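Local coordinates for Cgl0159-like domain-containing protein (Corynebacterium glutamicum, PDB 3FOK) that is of unknown function but has a TIM-barrel fold and belongs to the Cgl0159-like family, at residues A[48-52]-A[66-72]. Numbering follows the deposited sequence.
Sequences AADHP and MANRYEL
Pro52 and Met66 bring the two backbones closest, with their CA atoms 6.6 Å apart, while Ala49 and Leu72 face each other at 8.2 Å (CA to CA). No hydrogen bond joins the segments, and side-chain packing carries the contact. Met66 is a selenomethionine whose chain is bent at chi3 (94°). The bend brings its CE methyl to 3.7 Å from His51 ND1 and also beside Pro52 CD. SE lies 4.6 Å from the centroid of the His51 ring, 37° off the ring normal, an oblique sulfur-aromatic type of approach made here by selenium. Pro52 sits among three residues of 66-72. Its CG meets Met66 CB and, at 4.1 Å, Leu72 CD1. Its CB lies 4.0 Å from Arg69 NH1. Leu72 splits its two methyls: CD1 packs on Pro52, and CD2 reaches Ala49 CB at 4.0 Å. The Arg69 chain is bent at chi2 and chi3, and this carries its guanidinium to Pro52. The Met66 carbonyl O lies at the edge of this group, and NH2 forms a salt bridge with Asp93. Tyr278 and Ile94 also touch Leu72. The contact thus packs the loop after strand 44-48 against the start of the following helix, where Asn68 is the N-cap, in a beta-alpha unit of the TIM barrel.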
loop_
_atom_site.group_PDB
_atom_site.type_symbol
_atom_site.label_atom_id
_atom_site.label_comp_id
_atom_site.label_asym_id
_atom_site.label_seq_id
_atom_site.Cartn_x
_atom_site.Cartn_y
_atom_site.Cartn_z
ATOM N N ALA A 48 15.776 30.000 -4.509
ATOM C CA ALA A 48 14.627 29.121 -4.320
ATOM C C ALA A 48 13.254 29.767 -4.483
ATOM O O ALA A 48 13.024 30.898 -4.047
ATOM C CB ALA A 48 14.719 28.470 -2.948
ATOM N N ALA A 49 12.335 29.019 -5.088
ATOM C CA ALA A 49 10.975 29.493 -5.309
ATOM C C ALA A 49 9.978 28.338 -5.372
ATOM O O ALA A 49 9.076 28.335 -6.206
ATOM C CB ALA A 49 10.910 30.312 -6.595
ATOM N N ASP A 50 10.127 27.362 -4.486
ATOM C CA ASP A 50 9.215 26.220 -4.474
ATOM C C ASP A 50 8.171 26.321 -3.360
ATOM O O ASP A 50 7.472 25.346 -3.067
ATOM C CB ASP A 50 9.990 24.898 -4.328
ATOM C CG ASP A 50 10.745 24.799 -3.017
ATOM O OD1 ASP A 50 11.036 23.664 -2.589
ATOM O OD2 ASP A 50 11.060 25.848 -2.420
ATOM N N HIS A 51 8.057 27.502 -2.757
ATOM C CA HIS A 51 7.113 27.718 -1.664
ATOM C C HIS A 51 5.628 27.700 -2.049
ATOM O O HIS A 51 4.812 27.088 -1.357
ATOM C CB HIS A 51 7.412 29.046 -0.964
ATOM C CG HIS A 51 8.867 29.303 -0.747
ATOM N ND1 HIS A 51 9.738 29.572 -1.781
ATOM C CD2 HIS A 51 9.608 29.349 0.389
ATOM C CE1 HIS A 51 10.950 29.774 -1.294
ATOM N NE2 HIS A 51 10.896 29.644 0.020
ATOM N N PRO A 52 5.254 28.380 -3.146
ATOM C CA PRO A 52 3.847 28.408 -3.561
ATOM C C PRO A 52 3.169 27.040 -3.589
ATOM O O PRO A 52 2.086 26.862 -3.028
ATOM C CB PRO A 52 3.912 29.045 -4.944
ATOM C CG PRO A 52 5.073 29.975 -4.824
ATOM C CD PRO A 52 6.093 29.119 -4.106
HETATM N N MSE A 66 4.364 36.251 -4.111
HETATM C CA MSE A 66 4.353 34.884 -4.623
HETATM C C MSE A 66 2.994 34.495 -5.192
HETATM O O MSE A 66 2.907 33.609 -6.041
HETATM C CB MSE A 66 4.786 33.899 -3.530
HETATM C CG MSE A 66 6.092 34.313 -2.851
HETATM SE SE MSE A 66 7.129 32.883 -2.059
HETATM C CE MSE A 66 8.298 32.519 -3.557
ATOM N N ALA A 67 1.936 35.163 -4.741
ATOM C CA ALA A 67 0.594 34.876 -5.242
ATOM C C ALA A 67 0.540 35.207 -6.731
ATOM O O ALA A 67 -0.094 34.504 -7.513
ATOM C CB ALA A 67 -0.445 35.698 -4.483
ATOM N N ASN A 68 1.214 36.285 -7.115
ATOM C CA ASN A 68 1.258 36.700 -8.512
ATOM C C ASN A 68 2.413 35.965 -9.181
ATOM O O ASN A 68 3.579 36.317 -8.995
ATOM C CB ASN A 68 1.457 38.216 -8.603
ATOM C CG ASN A 68 1.452 38.724 -10.033
ATOM O OD1 ASN A 68 1.023 39.849 -10.299
ATOM N ND2 ASN A 68 1.938 37.901 -10.960
ATOM N N ARG A 69 2.081 34.943 -9.963
ATOM C CA ARG A 69 3.086 34.139 -10.639
ATOM C C ARG A 69 3.908 34.912 -11.668
ATOM O O ARG A 69 5.093 34.620 -11.865
ATOM C CB ARG A 69 2.420 32.923 -11.294
ATOM C CG ARG A 69 3.382 31.991 -12.020
ATOM C CD ARG A 69 4.440 31.386 -11.087
ATOM N NE ARG A 69 4.066 30.073 -10.557
ATOM C CZ ARG A 69 3.568 29.863 -9.342
ATOM N NH1 ARG A 69 3.376 30.880 -8.508
ATOM N NH2 ARG A 69 3.276 28.628 -8.952
ATOM N N TYR A 70 3.297 35.893 -12.324
ATOM C CA TYR A 70 4.021 36.677 -13.318
ATOM C C TYR A 70 5.124 37.506 -12.671
ATOM O O TYR A 70 6.218 37.626 -13.219
ATOM C CB TYR A 70 3.057 37.571 -14.090
ATOM C CG TYR A 70 2.169 36.790 -15.030
ATOM C CD1 TYR A 70 2.622 36.409 -16.293
ATOM C CD2 TYR A 70 0.891 36.388 -14.638
ATOM C CE1 TYR A 70 1.821 35.645 -17.142
ATOM C CE2 TYR A 70 0.089 35.626 -15.475
ATOM C CZ TYR A 70 0.557 35.257 -16.722
ATOM O OH TYR A 70 -0.238 34.496 -17.545
ATOM N N GLU A 71 4.845 38.069 -11.499
ATOM C CA GLU A 71 5.855 38.860 -10.805
ATOM C C GLU A 71 6.908 37.926 -10.229
ATOM O O GLU A 71 8.085 38.268 -10.177
ATOM C CB GLU A 71 5.242 39.677 -9.667
ATOM C CG GLU A 71 4.110 40.590 -10.072
ATOM C CD GLU A 71 3.781 41.607 -8.995
ATOM O OE1 GLU A 71 3.985 41.297 -7.800
ATOM O OE2 GLU A 71 3.306 42.711 -9.343
ATOM N N LEU A 72 6.479 36.747 -9.792
ATOM C CA LEU A 72 7.403 35.773 -9.230
ATOM C C LEU A 72 8.432 35.440 -10.301
ATOM O O LEU A 72 9.632 35.428 -10.039
ATOM C CB LEU A 72 6.662 34.498 -8.819
ATOM C CG LEU A 72 7.297 33.607 -7.740
ATOM C CD1 LEU A 72 6.652 32.231 -7.795
ATOM C CD2 LEU A 72 8.798 33.481 -7.951
#